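Local structure of xylulose kinase (Escherichia coli, 2ITM) at residues 15-18 against 22-25; 155-160 against 225-230; 163-168 against 207-212; 237-242 against 429-434. The protein catalyses the ATP-dependent phosphorylation of D-xylulose to D-xylulose 5-phosphate and, less efficiently, phosphorylates 1-deoxy-D-xylulose. All blocks are in the same frame, centred on the assembly; numbering follows the deposited sequence.

Interaction 1 of 4, residues 15-18 against 22-25; sequences ILLN and EVVA
L16 and A25 form an antiparallel hydrogen-bonded pair with CA atoms 5.0 Å apart, while the next pair, L17 with V23, is non-hydrogen-bonded. V24 therefore has no counterpart of its own, and both V24 and A25 face L16. The carbonyl of L16 takes the bond from V24 N at 2.7 Å almost in line with its C=O; A25 N reaches the same oxygen only weakly, at 3.5 Å. L16 N to A25 O and N18 N to E22 O, both 2.8 Å, hold the two sides of this irregularity.

The side chains follow the shift. L16 puts CG anti to its backbone N (chi1 -150°), which lays CD1 alongside V24 CG1 at 3.7 Å, the two chains pointing the same way. On the face shared by L17 and V23, L17 CD2 meets V23 CG2 and also lies over the E22 carbonyl. N18 CB packs on V24 CG2 at 3.6 Å, and its amide group lies beside E22, its plane 79° from the carboxylate plane. Replacing N18 by a glycine would probably open a gap beside V24 CG2 and uncover the E22 backbone at the turn. The whole is a beta hairpin of strands 11-17 and 23-30 carrying a classic beta bulge, at the margin of the N-terminal sheet of this FGGY kinase.

Interaction 2 of 4, residues 155-160 against 225-230; sequences YLRLRM and VPVVAG
R157 NH2 donates to A229 O at 2.8 Å with an N-H...O angle of 161°, the shorter of two bonds from one guanidinium to consecutive carbonyls. Through it helix 152-161 is tied to strand 226-232 of the central sheet in the N-terminal FGGY domain, which belongs to the actin-like ATPase clan. The second bond, R157 NH1 to V228 O at 3.0 Å, is less straight. Both oxygens lie at the edge of the guanidinium and close to its plane, but the approach differs at the acceptor: NH1 stands well above the V228 carbonyl plane, whereas NH2 is only modestly tilted from that of A229.

CG lies anti to the backbone N (chi1 178°), carrying the chain out from the helix, and a bend at chi3 turns the planar end along the strand. The two in-plane carbonyls, with A165 O on NE and the D154 carboxylate salt-bridged to NH2, probably fix the rotation of this buried group. With a leucine in place of R157, the carbonyls of V228 and A229 would probably lose these donors, and D154 its charged mate. V227 completes the contact, its CG1 lying 3.9 Å from R157 NH1, also near the guanidinium plane.

Interaction 3 of 4, residues 163-168 against 207-212; sequences EFASDM and EITGAL
Strand 208-211 is the outermost strand, within the chain, of the six-stranded sheet of the N-terminal FGGY domain, and its T209 meets A165 of strand 165-167, which belongs to a separate two-stranded parallel sheet. The CA atoms of A165 and T209 stand 6.6 Å apart, and side chains fill the interval. A165 CB faces the methyl-bearing side of T209, 3.9 Å from T209 CB and 4.0 Å from T209 CG2.

Further along, E163 bends at chi2 (-72°), bringing CG up to the oxygen end of the T209 carbonyl, 3.6 Å from T209 O. The same bend sets E163 OE2 to accept a bond of 2.7 Å from a water, which in turn accepts from A211 N at 3.2 Å. No direct hydrogen bond joins the segments; this water bridges them. G210 CA lies 4.4 Å from E163 CG, and a CB on G210 would clash with that atom at 2.9 Å; its backbone angles (phi 157°, psi -156°) by themselves already demand glycine.

T209 turns OG1 between its backbone N and carbonyl carbon, where the hydroxyl is hydrogen-bonded to V227 O on the adjoining strand 226-232. S166 OG bonds D154 of helix 152-161, and Y203 of strand 201-203 touches the side chains of both A165 and T209.

Interaction 4 of 4, residues 237-242 against 429-434; sequences GAVGVG and ARLAQI
V239 and G240 approach R430 and L431 where helices 237-241 and 429-434 pass at 68°, their axes 9.7 Å apart and the nearest CA atoms, those of G240 and R430, separated by 6.4 Å. V239 carries most of the touching from its side. CG1 is anti to the backbone N (chi1 163°), directed at the partner helix, and rests 4.1 Å from R430 CB and 4.4 Å from L431 CG. The V239 and R430 side chains run antiparallel alongside each other, so the valine meets the base of the arginine rather than its charged end.

A bend at chi2 (-23°) carries the R430 chain along the first helix toward G240. Its NH1 stops 3.9 Å from G240 O, too far for a hydrogen bond and oblique to the guanidinium. G240 itself presents bare backbone to this chain. Beyond the two segments, L446 touches both V239 and R430, and L17 also packs on R430.

No hydrogen bond or salt bridge crosses between the helices, and R430 NH1 is buried without a partner in the model. The contact thus joins parts of the N- and C-terminal FGGY family regions mainly through aliphatic packing, with no polar bond to fix its alignment.

Overall arrangement
Interactions 2 and 3 form one unit, their centres 6 Å apart: R157 NE and V227 N make probable hydrogen bonds, each 2.8 Å, to A165 O and G210 O respectively, the second within the sheet. Helix 424-436 connects the rest. L17 CD1 of interaction 1 packs on A429 CB of interaction 4 at 3.7 Å, while G230 C of interaction 2 lies 3.7 Å from L431 CD1. Strand 226-232 of interaction 2 leads into helix 233-241 of interaction 4, which starts at D233, the inferred proton acceptor beside the bound xylulose. The L431 side chain is about 11 Å from that of D233, and the I15 side chain about 7 Å from that of D6, inferred to be important for activity.

Interaction 1 of 4, residues 15-18 against 22-25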
loop_
_atom_site.group_PDB
_atom_site.type_symbol
_atom_site.label_atom_id
_atom_site.label_comp_id
_atom_site.label_asym_id
_atom_site.label_seq_id
_atom_site.Cartn_x
_atom_site.Cartn_y
_atom_site.Cartn_z
ATOM N N ILE A 15 -10.349 41.614 6.031
ATOM C CA ILE A 15 -9.127 42.344 6.323
ATOM C C ILE A 15 -9.257 43.848 6.163
ATOM O O ILE A 15 -10.100 44.342 5.409
ATOM C CB ILE A 15 -7.962 41.833 5.473
ATOM C CG1 ILE A 15 -8.098 42.263 4.021
ATOM C CG2 ILE A 15 -7.789 40.329 5.629
ATOM C CD1 ILE A 15 -6.842 42.084 3.235
ATOM N N LEU A 16 -8.394 44.564 6.863
ATOM C CA LEU A 16 -8.318 46.007 6.786
ATOM C C LEU A 16 -6.964 46.416 6.259
ATOM O O LEU A 16 -5.969 46.184 6.942
ATOM C CB LEU A 16 -8.540 46.578 8.163
ATOM C CG LEU A 16 -9.169 47.947 8.362
ATOM C CD1 LEU A 16 -8.424 48.732 9.380
ATOM C CD2 LEU A 16 -9.383 48.733 7.114
ATOM N N LEU A 17 -6.931 47.037 5.088
ATOM C CA LEU A 17 -5.690 47.520 4.509
ATOM C C LEU A 17 -5.546 48.998 4.768
ATOM O O LEU A 17 -6.503 49.745 4.667
ATOM C CB LEU A 17 -5.674 47.303 2.998
ATOM C CG LEU A 17 -5.275 45.998 2.323
ATOM C CD1 LEU A 17 -4.863 46.281 0.914
ATOM C CD2 LEU A 17 -4.168 45.295 3.069
ATOM N N ASN A 18 -4.326 49.422 5.065
ATOM C CA ASN A 18 -4.003 50.835 5.143
ATOM C C ASN A 18 -3.774 51.506 3.796
ATOM O O ASN A 18 -3.822 50.871 2.760
ATOM C CB ASN A 18 -2.815 51.064 6.079
ATOM C CG ASN A 18 -1.533 50.435 5.571
ATOM O OD1 ASN A 18 -0.650 50.123 6.343
ATOM N ND2 ASN A 18 -1.433 50.257 4.277
ATOM N N GLU A 22 -1.017 47.782 3.408
ATOM C CA GLU A 22 -0.671 46.766 4.404
ATOM C C GLU A 22 -1.896 46.306 5.178
ATOM O O GLU A 22 -2.792 47.070 5.480
ATOM C CB GLU A 22 0.384 47.277 5.390
ATOM C CG GLU A 22 1.719 47.663 4.784
ATOM C CD GLU A 22 2.455 48.676 5.632
ATOM O OE1 GLU A 22 2.399 48.572 6.870
ATOM O OE2 GLU A 22 3.086 49.578 5.061
ATOM N N VAL A 23 -1.846 45.071 5.611
ATOM C CA VAL A 23 -2.878 44.535 6.436
ATOM C C VAL A 23 -2.688 45.125 7.827
ATOM O O VAL A 23 -1.675 45.001 8.421
ATOM C CB VAL A 23 -2.781 43.041 6.474
ATOM C CG1 VAL A 23 -3.845 42.443 7.308
ATOM C CG2 VAL A 23 -2.756 42.514 5.104
ATOM N N VAL A 24 -3.713 45.776 8.312
ATOM C CA VAL A 24 -3.732 46.452 9.566
ATOM C C VAL A 24 -4.524 45.670 10.594
ATOM O O VAL A 24 -4.306 45.798 11.774
ATOM C CB VAL A 24 -4.323 47.836 9.327
ATOM C CG1 VAL A 24 -4.923 48.389 10.510
ATOM C CG2 VAL A 24 -3.292 48.754 8.812
ATOM N N ALA A 25 -5.444 44.853 10.112
ATOM C CA ALA A 25 -6.283 44.024 10.945
ATOM C C ALA A 25 -6.985 42.952 10.133
ATOM O O ALA A 25 -7.272 43.146 8.987
ATOM C CB ALA A 25 -7.287 44.846 11.720
#

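Interaction 2 of 4, residues 155-160 against 225-230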
loop_
_atom_site.group_PDB
_atom_site.type_symbol
_atom_site.label_atom_id
_atom_site.label_comp_id
_atom_site.label_asym_id
_atom_site.label_seq_id
_atom_site.Cartn_x
_atom_site.Cartn_y
_atom_site.Cartn_z
ATOM N N TYR A 155 -24.259 37.005 -3.853
ATOM C CA TYR A 155 -25.391 37.063 -2.944
ATOM C C TYR A 155 -25.057 37.986 -1.789
ATOM O O TYR A 155 -25.859 38.801 -1.388
ATOM C CB TYR A 155 -25.786 35.690 -2.409
ATOM C CG TYR A 155 -26.782 35.774 -1.276
ATOM C CD1 TYR A 155 -28.119 35.972 -1.524
ATOM C CD2 TYR A 155 -26.374 35.684 0.038
ATOM C CE1 TYR A 155 -29.023 36.054 -0.495
ATOM C CE2 TYR A 155 -27.262 35.768 1.068
ATOM C CZ TYR A 155 -28.587 35.959 0.804
ATOM O OH TYR A 155 -29.474 36.055 1.836
ATOM N N LEU A 156 -23.838 37.847 -1.299
ATOM C CA LEU A 156 -23.268 38.758 -0.333
ATOM C C LEU A 156 -23.348 40.223 -0.743
ATOM O O LEU A 156 -23.777 41.057 0.033
ATOM C CB LEU A 156 -21.836 38.356 -0.018
ATOM C CG LEU A 156 -21.341 38.619 1.381
ATOM C CD1 LEU A 156 -22.388 38.280 2.413
ATOM C CD2 LEU A 156 -20.085 37.826 1.626
ATOM N N ARG A 157 -22.934 40.523 -1.968
ATOM C CA ARG A 157 -23.069 41.859 -2.506
ATOM C C ARG A 157 -24.492 42.397 -2.419
ATOM O O ARG A 157 -24.707 43.486 -1.940
ATOM C CB ARG A 157 -22.539 41.930 -3.937
ATOM C CG ARG A 157 -22.691 43.280 -4.590
ATOM C CD ARG A 157 -22.681 43.260 -6.104
ATOM N NE ARG A 157 -21.782 42.240 -6.607
ATOM C CZ ARG A 157 -20.472 42.307 -6.521
ATOM N NH1 ARG A 157 -19.896 43.362 -5.979
ATOM N NH2 ARG A 157 -19.737 41.324 -6.986
ATOM N N LEU A 158 -25.455 41.620 -2.894
ATOM C CA LEU A 158 -26.863 41.996 -2.849
ATOM C C LEU A 158 -27.336 42.328 -1.437
ATOM O O LEU A 158 -27.975 43.335 -1.213
ATOM C CB LEU A 158 -27.726 40.905 -3.465
ATOM C CG LEU A 158 -29.233 41.057 -3.306
ATOM C CD1 LEU A 158 -29.755 42.057 -4.279
ATOM C CD2 LEU A 158 -29.941 39.732 -3.452
ATOM N N ARG A 159 -26.969 41.496 -0.477
ATOM C CA ARG A 159 -27.229 41.778 0.927
ATOM C C ARG A 159 -26.558 43.052 1.454
ATOM O O ARG A 159 -27.097 43.721 2.317
ATOM C CB ARG A 159 -26.880 40.575 1.793
ATOM C CG ARG A 159 -27.933 39.482 1.793
ATOM C CD ARG A 159 -29.254 39.883 2.416
ATOM N NE ARG A 159 -29.714 38.929 3.428
ATOM C CZ ARG A 159 -29.486 39.044 4.715
ATOM N NH1 ARG A 159 -28.803 40.068 5.176
ATOM N NH2 ARG A 159 -29.926 38.129 5.549
ATOM N N MET A 160 -25.393 43.382 0.907
ATOM C CA MET A 160 -24.657 44.555 1.301
ATOM C C MET A 160 -25.053 45.835 0.558
ATOM O O MET A 160 -24.929 46.918 1.098
ATOM C CB MET A 160 -23.161 44.322 1.147
ATOM C CG MET A 160 -22.531 43.437 2.187
ATOM S SD MET A 160 -20.744 43.442 2.064
ATOM C CE MET A 160 -20.534 42.823 0.434
ATOM N N VAL A 225 -19.784 53.180 1.632
ATOM C CA VAL A 225 -18.597 53.101 0.803
ATOM C C VAL A 225 -18.860 52.349 -0.508
ATOM O O VAL A 225 -19.691 51.462 -0.557
ATOM C CB VAL A 225 -17.481 52.408 1.603
ATOM C CG1 VAL A 225 -16.967 51.180 0.912
ATOM C CG2 VAL A 225 -16.392 53.372 1.981
ATOM N N PRO A 226 -18.139 52.710 -1.566
ATOM C CA PRO A 226 -18.288 52.044 -2.860
ATOM C C PRO A 226 -17.786 50.606 -2.850
ATOM O O PRO A 226 -16.797 50.300 -2.200
ATOM C CB PRO A 226 -17.427 52.891 -3.789
ATOM C CG PRO A 226 -16.857 53.963 -2.964
ATOM C CD PRO A 226 -16.961 53.587 -1.554
ATOM N N VAL A 227 -18.488 49.730 -3.552
ATOM C CA VAL A 227 -18.157 48.321 -3.571
ATOM C C VAL A 227 -17.766 47.876 -4.969
ATOM O O VAL A 227 -18.482 48.132 -5.914
ATOM C CB VAL A 227 -19.338 47.469 -3.122
ATOM C CG1 VAL A 227 -19.006 46.000 -3.238
ATOM C CG2 VAL A 227 -19.779 47.839 -1.737
ATOM N N VAL A 228 -16.634 47.202 -5.086
ATOM C CA VAL A 228 -16.213 46.675 -6.371
ATOM C C VAL A 228 -16.729 45.262 -6.638
ATOM O O VAL A 228 -17.166 44.575 -5.737
ATOM C CB VAL A 228 -14.692 46.760 -6.584
ATOM C CG1 VAL A 228 -14.190 48.183 -6.420
ATOM C CG2 VAL A 228 -13.970 45.813 -5.673
ATOM N N ALA A 229 -16.672 44.851 -7.895
ATOM C CA ALA A 229 -17.151 43.542 -8.309
ATOM C C ALA A 229 -16.396 42.378 -7.669
ATOM O O ALA A 229 -16.971 41.354 -7.388
ATOM C CB ALA A 229 -17.125 43.427 -9.804
ATOM N N GLY A 230 -15.102 42.554 -7.457
ATOM C CA GLY A 230 -14.270 41.517 -6.889
ATOM C C GLY A 230 -13.834 40.460 -7.885
ATOM O O GLY A 230 -13.692 40.722 -9.066
#

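Interaction 3 of 4, residues 163-168 against 207-212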
loop_
_atom_site.group_PDB
_atom_site.type_symbol
_atom_site.label_atom_id
_atom_site.label_comp_id
_atom_site.label_asym_id
_atom_site.label_seq_id
_atom_site.Cartn_x
_atom_site.Cartn_y
_atom_site.Cartn_z
ATOM N N GLU A 163 -27.792 45.475 -4.903
ATOM C CA GLU A 163 -27.588 45.353 -6.338
ATOM C C GLU A 163 -27.366 43.903 -6.744
ATOM O O GLU A 163 -26.903 43.105 -5.944
ATOM C CB GLU A 163 -26.401 46.196 -6.811
ATOM C CG GLU A 163 -26.270 47.573 -6.179
ATOM C CD GLU A 163 -27.320 48.524 -6.680
ATOM O OE1 GLU A 163 -28.018 48.166 -7.632
ATOM O OE2 GLU A 163 -27.459 49.603 -6.130
ATOM N N PHE A 164 -27.715 43.584 -7.988
ATOM C CA PHE A 164 -27.414 42.297 -8.594
ATOM C C PHE A 164 -26.240 42.434 -9.553
ATOM O O PHE A 164 -26.395 42.925 -10.653
ATOM C CB PHE A 164 -28.617 41.748 -9.380
ATOM C CG PHE A 164 -29.868 41.563 -8.564
ATOM C CD1 PHE A 164 -30.751 42.604 -8.379
ATOM C CD2 PHE A 164 -30.169 40.348 -7.993
ATOM C CE1 PHE A 164 -31.888 42.432 -7.637
ATOM C CE2 PHE A 164 -31.312 40.180 -7.254
ATOM C CZ PHE A 164 -32.167 41.217 -7.076
ATOM N N ALA A 165 -25.069 41.976 -9.137
ATOM C CA ALA A 165 -23.875 42.123 -9.944
ATOM C C ALA A 165 -22.825 41.045 -9.712
ATOM O O ALA A 165 -22.691 40.530 -8.622
ATOM C CB ALA A 165 -23.286 43.481 -9.761
ATOM N N SER A 166 -22.077 40.724 -10.759
ATOM C CA SER A 166 -20.893 39.898 -10.644
ATOM C C SER A 166 -19.705 40.427 -11.447
ATOM O O SER A 166 -19.822 41.405 -12.147
ATOM C CB SER A 166 -21.211 38.456 -11.047
ATOM O OG SER A 166 -20.216 37.567 -10.619
ATOM N N ASP A 167 -18.601 39.721 -11.332
ATOM C CA ASP A 167 -17.420 39.992 -12.119
ATOM C C ASP A 167 -17.130 38.888 -13.126
ATOM O O ASP A 167 -17.636 37.808 -13.018
ATOM C CB ASP A 167 -16.219 40.225 -11.214
ATOM C CG ASP A 167 -15.610 38.949 -10.724
ATOM O OD1 ASP A 167 -14.578 38.556 -11.254
ATOM O OD2 ASP A 167 -16.095 38.279 -9.811
ATOM N N MET A 168 -16.280 39.190 -14.094
ATOM C CA MET A 168 -15.971 38.273 -15.185
ATOM C C MET A 168 -15.306 36.942 -14.751
ATOM O O MET A 168 -15.494 35.915 -15.360
ATOM C CB MET A 168 -15.129 38.972 -16.246
ATOM C CG MET A 168 -15.795 40.195 -16.862
ATOM S SD MET A 168 -17.286 39.830 -17.779
ATOM C CE MET A 168 -17.700 41.445 -18.344
ATOM N N GLU A 207 -14.125 47.424 -11.135
ATOM C CA GLU A 207 -15.198 48.387 -11.320
ATOM C C GLU A 207 -16.186 48.400 -10.146
ATOM O O GLU A 207 -16.394 47.395 -9.491
ATOM C CB GLU A 207 -15.933 48.102 -12.628
ATOM C CG GLU A 207 -15.102 48.334 -13.870
ATOM C CD GLU A 207 -15.790 47.895 -15.149
ATOM O OE1 GLU A 207 -15.255 48.183 -16.232
ATOM O OE2 GLU A 207 -16.852 47.262 -15.079
ATOM N N ILE A 208 -16.782 49.558 -9.904
ATOM C CA ILE A 208 -17.764 49.731 -8.843
ATOM C C ILE A 208 -19.175 49.289 -9.246
ATOM O O ILE A 208 -19.668 49.627 -10.302
ATOM C CB ILE A 208 -17.755 51.188 -8.360
ATOM C CG1 ILE A 208 -16.363 51.574 -7.873
ATOM C CG2 ILE A 208 -18.775 51.434 -7.292
ATOM C CD1 ILE A 208 -16.320 52.860 -7.149
ATOM N N THR A 209 -19.801 48.495 -8.396
ATOM C CA THR A 209 -21.115 47.950 -8.683
ATOM C C THR A 209 -22.213 48.653 -7.895
ATOM O O THR A 209 -23.386 48.440 -8.129
ATOM C CB THR A 209 -21.150 46.457 -8.390
ATOM O OG1 THR A 209 -20.849 46.241 -7.016
ATOM C CG2 THR A 209 -20.067 45.752 -9.129
ATOM N N GLY A 210 -21.806 49.491 -6.960
ATOM C CA GLY A 210 -22.721 50.112 -6.037
ATOM C C GLY A 210 -22.026 50.548 -4.774
ATOM O O GLY A 210 -20.822 50.772 -4.762
ATOM N N ALA A 211 -22.804 50.665 -3.709
ATOM C CA ALA A 211 -22.303 51.080 -2.422
ATOM C C ALA A 211 -23.030 50.343 -1.313
ATOM O O ALA A 211 -24.106 49.815 -1.524
ATOM C CB ALA A 211 -22.463 52.552 -2.256
ATOM N N LEU A 212 -22.424 50.298 -0.135
ATOM C CA LEU A 212 -23.110 49.789 1.036
ATOM C C LEU A 212 -24.404 50.529 1.262
ATOM O O LEU A 212 -24.454 51.742 1.205
ATOM C CB LEU A 212 -22.249 49.882 2.285
ATOM C CG LEU A 212 -20.855 49.284 2.305
ATOM C CD1 LEU A 212 -20.252 49.457 3.671
ATOM C CD2 LEU A 212 -20.854 47.843 1.888
HETATM O O HOH W 1 -25.934 50.354 -4.018
#

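Interaction 4 of 4, residues 237-242 against 429-434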
loop_
_atom_site.group_PDB
_atom_site.type_symbol
_atom_site.label_atom_id
_atom_site.label_comp_id
_atom_site.label_asym_id
_atom_site.label_seq_id
_atom_site.Cartn_x
_atom_site.Cartn_y
_atom_site.Cartn_z
ATOM N N GLY A 237 -7.150 35.972 -5.326
ATOM C CA GLY A 237 -5.855 35.528 -4.870
ATOM C C GLY A 237 -4.697 35.919 -5.758
ATOM O O GLY A 237 -3.716 36.449 -5.290
ATOM N N ALA A 238 -4.832 35.654 -7.047
ATOM C CA ALA A 238 -3.802 35.989 -8.009
ATOM C C ALA A 238 -3.538 37.476 -8.036
ATOM O O ALA A 238 -2.403 37.897 -8.171
ATOM C CB ALA A 238 -4.172 35.505 -9.377
ATOM N N VAL A 239 -4.597 38.265 -7.930
ATOM C CA VAL A 239 -4.434 39.698 -7.947
ATOM C C VAL A 239 -3.664 40.174 -6.707
ATOM O O VAL A 239 -2.848 41.089 -6.790
ATOM C CB VAL A 239 -5.817 40.405 -8.050
ATOM C CG1 VAL A 239 -5.705 41.854 -7.663
ATOM C CG2 VAL A 239 -6.377 40.294 -9.488
ATOM N N GLY A 240 -3.955 39.580 -5.562
ATOM C CA GLY A 240 -3.257 39.897 -4.337
ATOM C C GLY A 240 -1.782 39.569 -4.397
ATOM O O GLY A 240 -1.001 40.143 -3.703
ATOM N N VAL A 241 -1.425 38.629 -5.257
ATOM C CA VAL A 241 -0.075 38.099 -5.311
ATOM C C VAL A 241 0.683 38.814 -6.409
ATOM O O VAL A 241 1.891 38.725 -6.496
ATOM C CB VAL A 241 -0.116 36.570 -5.518
ATOM C CG1 VAL A 241 1.095 36.053 -6.216
ATOM C CG2 VAL A 241 -0.321 35.872 -4.204
ATOM N N GLY A 242 -0.026 39.581 -7.218
ATOM C CA GLY A 242 0.548 40.463 -8.189
ATOM C C GLY A 242 0.588 39.808 -9.537
ATOM O O GLY A 242 1.271 40.218 -10.455
ATOM N N ALA A 429 -9.279 43.476 -1.535
ATOM C CA ALA A 429 -8.948 44.815 -1.095
ATOM C C ALA A 429 -8.174 45.560 -2.168
ATOM O O ALA A 429 -8.410 46.727 -2.401
ATOM C CB ALA A 429 -8.179 44.773 0.186
ATOM N N ARG A 430 -7.260 44.861 -2.825
ATOM C CA ARG A 430 -6.460 45.446 -3.891
ATOM C C ARG A 430 -7.383 46.018 -4.958
ATOM O O ARG A 430 -7.153 47.090 -5.486
ATOM C CB ARG A 430 -5.531 44.400 -4.505
ATOM C CG ARG A 430 -4.123 44.284 -3.904
ATOM C CD ARG A 430 -3.683 45.541 -3.205
ATOM N NE ARG A 430 -2.689 45.283 -2.153
ATOM C CZ ARG A 430 -1.582 44.598 -2.330
ATOM N NH1 ARG A 430 -1.323 44.075 -3.510
ATOM N NH2 ARG A 430 -0.741 44.429 -1.328
ATOM N N LEU A 431 -8.443 45.289 -5.249
ATOM C CA LEU A 431 -9.398 45.726 -6.230
ATOM C C LEU A 431 -10.106 47.001 -5.808
ATOM O O LEU A 431 -10.307 47.885 -6.605
ATOM C CB LEU A 431 -10.366 44.605 -6.578
ATOM C CG LEU A 431 -9.789 43.484 -7.440
ATOM C CD1 LEU A 431 -10.667 42.281 -7.407
ATOM C CD2 LEU A 431 -9.595 43.952 -8.869
ATOM N N ALA A 432 -10.463 47.091 -4.540
ATOM C CA ALA A 432 -11.074 48.290 -3.999
ATOM C C ALA A 432 -10.140 49.501 -4.060
ATOM O O ALA A 432 -10.556 50.590 -4.403
ATOM C CB ALA A 432 -11.544 48.048 -2.600
ATOM N N GLN A 433 -8.882 49.284 -3.709
ATOM C CA GLN A 433 -7.839 50.238 -3.941
ATOM C C GLN A 433 -7.816 50.816 -5.335
ATOM O O GLN A 433 -7.742 52.010 -5.505
ATOM C CB GLN A 433 -6.492 49.607 -3.664
ATOM C CG GLN A 433 -6.022 49.780 -2.271
ATOM C CD GLN A 433 -4.537 49.637 -2.163
ATOM O OE1 GLN A 433 -4.008 48.548 -2.305
ATOM N NE2 GLN A 433 -3.862 50.737 -1.917
ATOM N N ILE A 434 -7.842 49.952 -6.319
ATOM C CA ILE A 434 -7.837 50.351 -7.706
ATOM C C ILE A 434 -8.985 51.305 -7.979
ATOM O O ILE A 434 -8.799 52.395 -8.454
ATOM C CB ILE A 434 -7.929 49.119 -8.620
ATOM C CG1 ILE A 434 -6.692 48.242 -8.475
ATOM C CG2 ILE A 434 -8.094 49.531 -10.059
ATOM C CD1 ILE A 434 -6.618 47.148 -9.478
#